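Local structure of acetylxylan esterase / glucomannan deacetylase (Cellvibrio japonicus, 2WAA) at residues Thr53-Ser58 against Leu114-Leu119; Leu43-Ala48 against His97-Ile102; Phe36-Val41 against Gln180-Gly185. The protein removes acetyl groups from plant cell wall polysaccharides, acting with equal efficiency on acetylated xylan and glucomannan. All blocks are in the same frame, centred on the assembly; numbering follows the deposited sequence. Where two conformers were deposited one is given.

Interaction 1: Thr53-Ser58 against Leu114-Leu119; sequences TAEMQS and LKQLTL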
loop_
_atom_site.group_PDB
_atom_site.type_symbol
_atom_site.label_atom_id
_atom_site.label_comp_id
_atom_site.label_asym_id
_atom_site.label_seq_id
_atom_site.Cartn_x
_atom_site.Cartn_y
_atom_site.Cartn_z
ATOM N N THR A 53 14.558 19.723 -4.423
ATOM C CA THR A 53 13.148 20.091 -4.470
ATOM C C THR A 53 12.429 19.170 -5.449
ATOM O O THR A 53 13.043 18.601 -6.350
ATOM C CB THR A 53 12.861 21.585 -4.887
ATOM O OG1 THR A 53 13.273 21.791 -6.254
ATOM C CG2 THR A 53 13.600 22.568 -3.969
ATOM N N ALA A 54 11.119 19.063 -5.275
ATOM C CA ALA A 54 10.287 18.283 -6.188
ATOM C C ALA A 54 9.079 19.098 -6.626
ATOM O O ALA A 54 8.507 19.838 -5.824
ATOM C CB ALA A 54 9.810 17.067 -5.457
ATOM N N GLU A 55 8.663 18.923 -7.879
ATOM C CA GLU A 55 7.414 19.524 -8.349
ATOM C C GLU A 55 6.302 18.479 -8.145
ATOM O O GLU A 55 6.366 17.384 -8.755
ATOM C CB GLU A 55 7.531 19.859 -9.831
ATOM C CG GLU A 55 8.552 20.989 -10.086
ATOM C CD GLU A 55 8.254 22.227 -9.271
ATOM O OE1 GLU A 55 7.098 22.684 -9.292
ATOM O OE2 GLU A 55 9.191 22.780 -8.656
ATOM N N MET A 56 5.329 18.785 -7.305
ATOM C CA MET A 56 4.287 17.815 -6.997
ATOM C C MET A 56 2.922 18.459 -7.045
ATOM O O MET A 56 2.800 19.679 -7.035
ATOM C CB MET A 56 4.504 17.200 -5.602
ATOM C CG MET A 56 5.918 16.670 -5.435
ATOM S SD MET A 56 6.105 15.714 -3.923
ATOM C CE MET A 56 5.273 14.188 -4.403
ATOM N N GLN A 57 1.887 17.620 -7.106
ATOM C CA GLN A 57 0.491 18.095 -7.121
ATOM C C GLN A 57 -0.375 16.901 -6.725
ATOM O O GLN A 57 0.044 15.758 -6.962
ATOM C CB GLN A 57 0.116 18.620 -8.522
ATOM C CG GLN A 57 0.299 17.644 -9.655
ATOM C CD GLN A 57 -0.163 18.186 -11.057
ATOM O OE1 GLN A 57 -0.549 19.348 -11.220
ATOM N NE2 GLN A 57 -0.107 17.322 -12.055
ATOM N N SER A 58 -1.571 17.133 -6.185
ATOM C CA SER A 58 -2.513 16.029 -5.976
ATOM C C SER A 58 -3.820 16.379 -6.709
ATOM O O SER A 58 -4.038 17.552 -7.048
ATOM C CB SER A 58 -2.766 15.780 -4.499
ATOM O OG SER A 58 -3.551 16.823 -3.943
ATOM N N LEU A 114 4.330 13.242 -9.096
ATOM C CA LEU A 114 5.646 13.819 -8.924
ATOM C C LEU A 114 6.103 14.068 -10.340
ATOM O O LEU A 114 6.127 13.132 -11.153
ATOM C CB LEU A 114 6.587 12.808 -8.259
ATOM C CG LEU A 114 8.049 13.256 -8.317
ATOM C CD1 LEU A 114 8.230 14.562 -7.578
ATOM C CD2 LEU A 114 8.945 12.128 -7.724
ATOM N N LYS A 115 6.449 15.311 -10.675
ATOM C CA LYS A 115 6.852 15.610 -12.078
ATOM C C LYS A 115 8.364 15.539 -12.311
ATOM O O LYS A 115 8.834 14.945 -13.290
ATOM C CB LYS A 115 6.361 17.006 -12.496
ATOM C CG LYS A 115 4.854 17.084 -12.434
ATOM C CD LYS A 115 4.329 18.374 -13.094
ATOM C CE LYS A 115 2.791 18.347 -13.186
ATOM N NZ LYS A 115 2.257 19.623 -13.771
ATOM N N GLN A 116 9.116 16.167 -11.412
ATOM C CA GLN A 116 10.588 16.242 -11.626
ATOM C C GLN A 116 11.235 16.681 -10.325
ATOM O O GLN A 116 10.539 17.167 -9.428
ATOM C CB GLN A 116 10.943 17.176 -12.828
ATOM C CG GLN A 116 10.243 18.461 -12.802
ATOM C CD GLN A 116 10.438 19.371 -14.085
ATOM O OE1 GLN A 116 10.058 20.530 -14.035
ATOM N NE2 GLN A 116 10.976 18.847 -15.181
ATOM N N LEU A 117 12.536 16.429 -10.187
ATOM C CA LEU A 117 13.310 16.803 -8.993
ATOM C C LEU A 117 14.461 17.673 -9.457
ATOM O O LEU A 117 15.088 17.352 -10.496
ATOM C CB LEU A 117 13.931 15.550 -8.359
ATOM C CG LEU A 117 13.092 14.425 -7.764
ATOM C CD1 LEU A 117 14.007 13.318 -7.171
ATOM C CD2 LEU A 117 12.148 15.011 -6.686
ATOM N N THR A 118 14.775 18.712 -8.681
ATOM C CA THR A 118 15.921 19.570 -8.978
ATOM C C THR A 118 16.913 19.504 -7.789
ATOM O O THR A 118 16.565 19.858 -6.663
ATOM C CB THR A 118 15.515 21.016 -9.196
ATOM O OG1 THR A 118 14.708 21.125 -10.382
ATOM C CG2 THR A 118 16.811 21.911 -9.354
ATOM N N LEU A 119 18.137 19.056 -8.077
ATOM C CA LEU A 119 19.209 18.960 -7.093
ATOM C C LEU A 119 20.131 20.140 -7.308
ATOM O O LEU A 119 20.588 20.379 -8.452
ATOM C CB LEU A 119 20.033 17.692 -7.366
ATOM C CG LEU A 119 21.312 17.527 -6.489
ATOM C CD1 LEU A 119 20.928 17.316 -5.030
ATOM C CD2 LEU A 119 22.209 16.313 -6.982
HETATM O O HOH W 1 -0.441 19.402 -14.267
#
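Glu55 pairs with two residues of strand 112-119 at once: its carbonyl O receives Lys115 N at 2.8 Å in an almost straight bond, while its own N donates to Gln116 O. Two residues thus stand opposite one, a beta bulge in an otherwise regular antiparallel pairing, and Lys115 takes a helical psi of -47°. Beyond the bulge the partners are back in step from Ala54 and Leu117 on, and Thr53 and Thr118 exchange two backbone bonds.

On the polar face, Glu55 and Gln116 run side by side with their CG atoms 4.1 Å apart, their carboxylate and amide planes nearly perpendicular. A bend at chi2 (-54°) turns the Glu55 carboxylate away from Gln116, and it bonds to Thr85 and Gln83. Thr53 and Thr118 lie alongside each other, with OG1 of Thr53 3.8 Å from CB of Thr118.

Beside the bulge, Lys115 is stretched out beyond CG. In the Gln57 conformer described, Lys115 CE comes nearest to the amide at Gln57 NE2, 3.3 Å away, and a water tentatively joins the two ends, donating to Gln57 OE1 at 3.0 Å and accepting from Lys115 NZ at 2.8 Å; NZ also bonds to Gln83.

On the other face, CG of Leu114 lies opposite the backbone N (chi1 168°), which takes CD1 over to Ala54 CB at 3.6 Å and Met56 CG at 3.8 Å. Strand 51-58 is flanked on its far edge by strand 84-91, and strand 112-119 by strands 10-14 and 34-36; Leu114 and Leu117 face strand 42-48 of the other sheet.

Interaction 2: Leu43-Ala48 against His97-Ile102; sequences LSTIVA and HRVEII
Val99 N reaches Thr45 O at 2.8 Å, a length matched by the bond from Ile101 N to Leu43 O. The donor of the first lies nearly in line with the Thr45 carbonyl. The return bond, from Thr45 N to Val99 O, is 3.0 Å long; Ser44 CA also makes a CA-H...O contact with Val99 O, at 3.1 Å. Reciprocal bonds likewise tie Leu43 to Ile101 and Val47 to His97, so three hydrogen-bonded pairs alternate with the non-hydrogen-bonded pairs Ser44-Glu100 and Ile46-Arg98 in an unbroken register.

These are regular antiparallel strands of one sheet of the N-terminal beta-sandwich, and the side chains of Leu43, Thr45, Val47, Val99 and Ile101 face its interior. There Thr45 and Val99 lie side by side. With Thr45 OG1 anti to the backbone N (chi1 177°), it is the methyl CG2 that meets Val99 CB, at 3.9 Å. Val99 and Ile101 also pack on Leu88 of the facing sheet.

The reverse face is more polar. Ser44 OG binds a water at 2.8 Å. In the conformer described, Arg98 NH2 reaches this water in a weak bond and NH1 makes a long salt bridge with Glu100 OE1 along strand 94-103; both are tentative. His97, on the inner face, bonds through ND1 to Asp70 and stacks its ring with Phe91.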
loop_
_atom_site.group_PDB
_atom_site.type_symbol
_atom_site.label_atom_id
_atom_site.label_comp_id
_atom_site.label_asym_id
_atom_site.label_seq_id
_atom_site.Cartn_x
_atom_site.Cartn_y
_atom_site.Cartn_z
ATOM N N LEU A 43 9.132 6.555 -3.282
ATOM C CA LEU A 43 10.074 7.001 -4.312
ATOM C C LEU A 43 11.305 7.489 -3.575
ATOM O O LEU A 43 11.191 8.230 -2.590
ATOM C CB LEU A 43 9.494 8.136 -5.144
ATOM C CG LEU A 43 8.046 8.006 -5.612
ATOM C CD1 LEU A 43 7.641 9.153 -6.579
ATOM C CD2 LEU A 43 7.883 6.726 -6.262
ATOM N N SER A 44 12.478 7.057 -4.037
ATOM C CA SER A 44 13.677 7.347 -3.248
ATOM C C SER A 44 14.860 7.647 -4.139
ATOM O O SER A 44 14.954 7.158 -5.264
ATOM C CB SER A 44 14.038 6.208 -2.266
ATOM O OG SER A 44 14.133 4.898 -2.891
ATOM N N THR A 45 15.809 8.395 -3.593
ATOM C CA THR A 45 16.966 8.795 -4.394
ATOM C C THR A 45 18.091 9.058 -3.379
ATOM O O THR A 45 17.847 9.397 -2.207
ATOM C CB THR A 45 16.685 10.055 -5.259
ATOM O OG1 THR A 45 17.867 10.447 -5.963
ATOM C CG2 THR A 45 16.273 11.264 -4.383
ATOM N N ILE A 46 19.324 8.912 -3.844
ATOM C CA ILE A 46 20.490 9.273 -2.998
ATOM C C ILE A 46 21.237 10.316 -3.835
ATOM O O ILE A 46 21.399 10.143 -5.048
ATOM C CB ILE A 46 21.400 8.083 -2.774
ATOM C CG1 ILE A 46 20.698 7.008 -1.919
ATOM C CG2 ILE A 46 22.628 8.495 -1.997
ATOM C CD1 ILE A 46 21.224 5.631 -2.170
ATOM N N VAL A 47 21.616 11.424 -3.230
ATOM C CA VAL A 47 22.192 12.531 -4.012
ATOM C C VAL A 47 23.425 13.107 -3.347
ATOM O O VAL A 47 23.616 12.931 -2.151
ATOM C CB VAL A 47 21.186 13.715 -4.167
ATOM C CG1 VAL A 47 19.981 13.281 -5.029
ATOM C CG2 VAL A 47 20.717 14.282 -2.788
ATOM N N ALA A 48 24.234 13.828 -4.109
ATOM C CA ALA A 48 25.368 14.593 -3.519
ATOM C C ALA A 48 25.035 16.052 -3.798
ATOM O O ALA A 48 25.029 16.469 -4.949
ATOM C CB ALA A 48 26.702 14.178 -4.172
ATOM N N HIS A 97 23.053 12.535 0.709
ATOM C CA HIS A 97 21.790 12.465 1.487
ATOM C C HIS A 97 20.856 11.468 0.824
ATOM O O HIS A 97 20.781 11.390 -0.412
ATOM C CB HIS A 97 21.098 13.844 1.568
ATOM C CG HIS A 97 21.891 14.833 2.370
ATOM N ND1 HIS A 97 22.019 14.734 3.748
ATOM C CD2 HIS A 97 22.693 15.854 1.983
ATOM C CE1 HIS A 97 22.845 15.683 4.169
ATOM N NE2 HIS A 97 23.261 16.378 3.119
ATOM N N ARG A 98 20.144 10.727 1.663
ATOM C CA ARG A 98 19.165 9.758 1.186
ATOM C C ARG A 98 17.805 10.423 1.351
ATOM O O ARG A 98 17.536 11.035 2.387
ATOM C CB ARG A 98 19.226 8.469 2.022
ATOM C CG ARG A 98 18.038 7.520 1.764
ATOM C CD ARG A 98 18.186 6.129 2.423
ATOM N NE ARG A 98 17.195 5.185 1.884
ATOM C CZ ARG A 98 15.882 5.288 2.070
ATOM N NH1 ARG A 98 15.391 6.297 2.770
ATOM N NH2 ARG A 98 15.054 4.398 1.548
ATOM N N VAL A 99 16.936 10.292 0.340
ATOM C CA VAL A 99 15.635 10.981 0.376
ATOM C C VAL A 99 14.544 10.001 -0.014
ATOM O O VAL A 99 14.682 9.305 -1.022
ATOM C CB VAL A 99 15.630 12.116 -0.647
ATOM C CG1 VAL A 99 14.294 12.823 -0.658
ATOM C CG2 VAL A 99 16.747 13.114 -0.299
ATOM N N GLU A 100 13.488 9.914 0.803
ATOM C CA GLU A 100 12.366 9.014 0.501
ATOM C C GLU A 100 11.056 9.805 0.592
ATOM O O GLU A 100 10.870 10.606 1.540
ATOM C CB GLU A 100 12.307 7.806 1.497
ATOM C CG GLU A 100 11.318 6.726 0.988
ATOM C CD GLU A 100 11.282 5.456 1.870
ATOM O OE1 GLU A 100 11.771 5.508 3.023
ATOM O OE2 GLU A 100 10.752 4.417 1.414
ATOM N N ILE A 101 10.177 9.613 -0.401
ATOM C CA ILE A 101 8.834 10.175 -0.352
ATOM C C ILE A 101 7.888 8.979 -0.280
ATOM O O ILE A 101 8.003 8.053 -1.080
ATOM C CB ILE A 101 8.538 11.020 -1.601
ATOM C CG1 ILE A 101 9.542 12.198 -1.663
ATOM C CG2 ILE A 101 7.068 11.441 -1.664
ATOM C CD1 ILE A 101 9.577 12.919 -3.039
ATOM N N ILE A 102 6.976 8.988 0.693
ATOM C CA ILE A 102 6.054 7.871 0.854
ATOM C C ILE A 102 4.642 8.387 0.749
ATOM O O ILE A 102 4.267 9.326 1.478
ATOM C CB ILE A 102 6.223 7.078 2.217
ATOM C CG1 ILE A 102 7.640 6.515 2.386
ATOM C CG2 ILE A 102 5.314 5.862 2.231
ATOM C CD1 ILE A 102 8.487 7.416 3.272
HETATM O O HOH W 2 14.669 3.147 -0.811
#

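Interaction 3: Phe36-Val41 against Gln180-Gly185; sequences FGYPGV and QLVCWG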
loop_
_atom_site.group_PDB
_atom_site.type_symbol
_atom_site.label_atom_id
_atom_site.label_comp_id
_atom_site.label_asym_id
_atom_site.label_seq_id
_atom_site.Cartn_x
_atom_site.Cartn_y
_atom_site.Cartn_z
ATOM N N PHE A 36 0.387 8.317 -8.863
ATOM C CA PHE A 36 0.065 7.181 -8.036
ATOM C C PHE A 36 -1.076 7.461 -7.083
ATOM O O PHE A 36 -1.337 8.618 -6.698
ATOM C CB PHE A 36 1.331 6.711 -7.279
ATOM C CG PHE A 36 2.138 7.822 -6.661
ATOM C CD1 PHE A 36 1.921 8.228 -5.337
ATOM C CD2 PHE A 36 3.118 8.468 -7.413
ATOM C CE1 PHE A 36 2.647 9.259 -4.769
ATOM C CE2 PHE A 36 3.881 9.510 -6.848
ATOM C CZ PHE A 36 3.631 9.904 -5.514
ATOM N N GLY A 37 -1.774 6.374 -6.710
ATOM C CA GLY A 37 -2.954 6.481 -5.884
ATOM C C GLY A 37 -2.949 5.522 -4.689
ATOM O O GLY A 37 -3.580 5.823 -3.689
ATOM N N TYR A 38 -2.308 4.363 -4.809
ATOM C CA TYR A 38 -2.312 3.415 -3.686
ATOM C C TYR A 38 -1.413 3.908 -2.560
ATOM O O TYR A 38 -0.442 4.593 -2.811
ATOM C CB TYR A 38 -1.877 2.018 -4.132
ATOM C CG TYR A 38 -2.960 1.319 -4.908
ATOM C CD1 TYR A 38 -4.153 0.918 -4.283
ATOM C CD2 TYR A 38 -2.821 1.093 -6.277
ATOM C CE1 TYR A 38 -5.154 0.290 -5.006
ATOM C CE2 TYR A 38 -3.845 0.436 -7.010
ATOM C CZ TYR A 38 -5.003 0.068 -6.359
ATOM O OH TYR A 38 -6.019 -0.607 -7.044
ATOM N N PRO A 39 -1.736 3.570 -1.301
ATOM C CA PRO A 39 -0.862 4.055 -0.203
ATOM C C PRO A 39 0.442 3.234 -0.178
ATOM O O PRO A 39 0.487 2.138 -0.764
ATOM C CB PRO A 39 -1.669 3.726 1.067
ATOM C CG PRO A 39 -2.506 2.523 0.646
ATOM C CD PRO A 39 -2.883 2.776 -0.815
ATOM N N GLY A 40 1.505 3.804 0.384
ATOM C CA GLY A 40 2.778 3.089 0.544
ATOM C C GLY A 40 3.736 3.193 -0.652
ATOM O O GLY A 40 4.879 2.692 -0.575
ATOM N N VAL A 41 3.258 3.776 -1.757
ATOM C CA VAL A 41 4.114 4.001 -2.921
ATOM C C VAL A 41 5.282 4.864 -2.422
ATOM O O VAL A 41 5.073 5.916 -1.800
ATOM C CB VAL A 41 3.379 4.690 -4.058
ATOM C CG1 VAL A 41 4.383 5.076 -5.194
ATOM C CG2 VAL A 41 2.235 3.752 -4.582
ATOM N N GLN A 180 4.006 -3.970 -2.151
ATOM C CA GLN A 180 2.948 -3.094 -2.718
ATOM C C GLN A 180 1.668 -3.317 -1.921
ATOM O O GLN A 180 1.332 -4.464 -1.566
ATOM C CB GLN A 180 2.660 -3.446 -4.164
ATOM C CG GLN A 180 3.830 -3.179 -5.094
ATOM C CD GLN A 180 3.344 -3.116 -6.533
ATOM O OE1 GLN A 180 2.250 -3.627 -6.882
ATOM N NE2 GLN A 180 4.143 -2.486 -7.375
ATOM N N LEU A 181 0.982 -2.220 -1.622
ATOM C CA LEU A 181 -0.345 -2.280 -1.005
ATOM C C LEU A 181 -1.382 -2.018 -2.125
ATOM O O LEU A 181 -1.278 -0.993 -2.860
ATOM C CB LEU A 181 -0.459 -1.201 0.072
ATOM C CG LEU A 181 0.625 -1.220 1.145
ATOM C CD1 LEU A 181 0.357 -0.101 2.176
ATOM C CD2 LEU A 181 0.761 -2.614 1.876
ATOM N N VAL A 182 -2.334 -2.938 -2.314
ATOM C CA VAL A 182 -3.364 -2.765 -3.361
ATOM C C VAL A 182 -4.663 -2.968 -2.597
ATOM O O VAL A 182 -5.083 -4.095 -2.355
ATOM C CB VAL A 182 -3.170 -3.765 -4.532
ATOM C CG1 VAL A 182 -4.390 -3.764 -5.503
ATOM C CG2 VAL A 182 -1.902 -3.381 -5.313
ATOM N N CYS A 183 -5.251 -1.859 -2.167
ATOM C CA CYS A 183 -6.323 -1.888 -1.171
ATOM C C CYS A 183 -7.198 -0.670 -1.438
ATOM O O CYS A 183 -6.747 0.322 -2.038
ATOM C CB CYS A 183 -5.746 -1.863 0.241
ATOM S SG CYS A 183 -4.464 -0.544 0.427
ATOM N N TRP A 184 -8.443 -0.730 -0.981
ATOM C CA TRP A 184 -9.365 0.397 -1.170
ATOM C C TRP A 184 -10.335 0.402 -0.004
ATOM O O TRP A 184 -11.079 -0.588 0.207
ATOM C CB TRP A 184 -10.125 0.226 -2.497
ATOM C CG TRP A 184 -10.701 1.523 -3.022
ATOM C CD1 TRP A 184 -11.648 2.282 -2.426
ATOM C CD2 TRP A 184 -10.380 2.166 -4.255
ATOM N NE1 TRP A 184 -11.951 3.380 -3.198
ATOM C CE2 TRP A 184 -11.159 3.334 -4.326
ATOM C CE3 TRP A 184 -9.477 1.886 -5.287
ATOM C CZ2 TRP A 184 -11.094 4.209 -5.405
ATOM C CZ3 TRP A 184 -9.397 2.772 -6.357
ATOM C CH2 TRP A 184 -10.204 3.922 -6.404
ATOM N N GLY A 185 -10.362 1.486 0.755
ATOM C CA GLY A 185 -11.298 1.540 1.882
ATOM C C GLY A 185 -12.758 1.325 1.498
ATOM O O GLY A 185 -13.247 1.845 0.479
HETATM O O HOH W 3 1.910 0.381 -2.417
#
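Tyr38 lays its side chain against the backbone of strand 177-183, meeting three successive residues. The CB atom sits 3.3 Å from Leu181 O, and CG stays close to the same oxygen. With CG anti to the carbonyl carbon (chi1 -75°), the ring is carried forward across Val182, whose CA stands over one face, 4.2 Å from the ring centroid and 25° off the normal, in a CH-pi contact set toward the rim. One edge of the ring turns to Cys183: CD1 and CE1 both approach Cys183 O, which lies near the ring plane and is 3.4 Å from CE1. Farther out, CZ meets Val182 CG1 at 4.0 Å and the hydroxyl touches the same methyl. The OH group is hydrogen-bonded to Phe205 O, which fixes the outer end of the ring.

Pro39 continues the contact. Its CG packs 3.6 Å from Cys183 SG, and its carbonyl O lies 3.6 Å from Leu181 CB. A water links the two backbones, accepting from Leu181 N at 2.9 Å and lying 2.8 Å from Pro39 O, to which it probably donates. Pro39 and Gly40 occupy the corners of a type II beta turn from Tyr38 to Val41; the positive phi of Gly40 (88°) suits glycine, and the turn presents Pro39 O toward Leu181.

Cys183 is in turn disulfide-bonded to Cys144, three residues beyond Ser141, the inferred nucleophile. Segment 180-185 leaves the edge strand 177-183 and leads directly into Gly186, an inferred transition-state stabiliser, and the contact seats a loop of the N-terminal domain beside the active-site region of an SGNH (GDSL-like) hydrolase fold.

In the fold
Interactions 1 and 2 belong to the two facing sheets of the N-terminal sandwich and meet through its core, where Leu119 packs on Val47 and, in the conformer described, Leu117 lies near Thr45. Their strands alternate along the chain, so consecutive strands such as 42-48 and 51-58 fall in opposite sheets. Both are built on backbone hydrogen bonds, but interaction 1 is irregular and carries a more polar outer face, whereas interaction 2 is regular and more buried. Interaction 3, fully buried near the centre of the chain, joins the two domains instead, through ring, proline and sulfur contacts and a water. It abuts interaction 2 where Ile102 meets Gly40 and Val41.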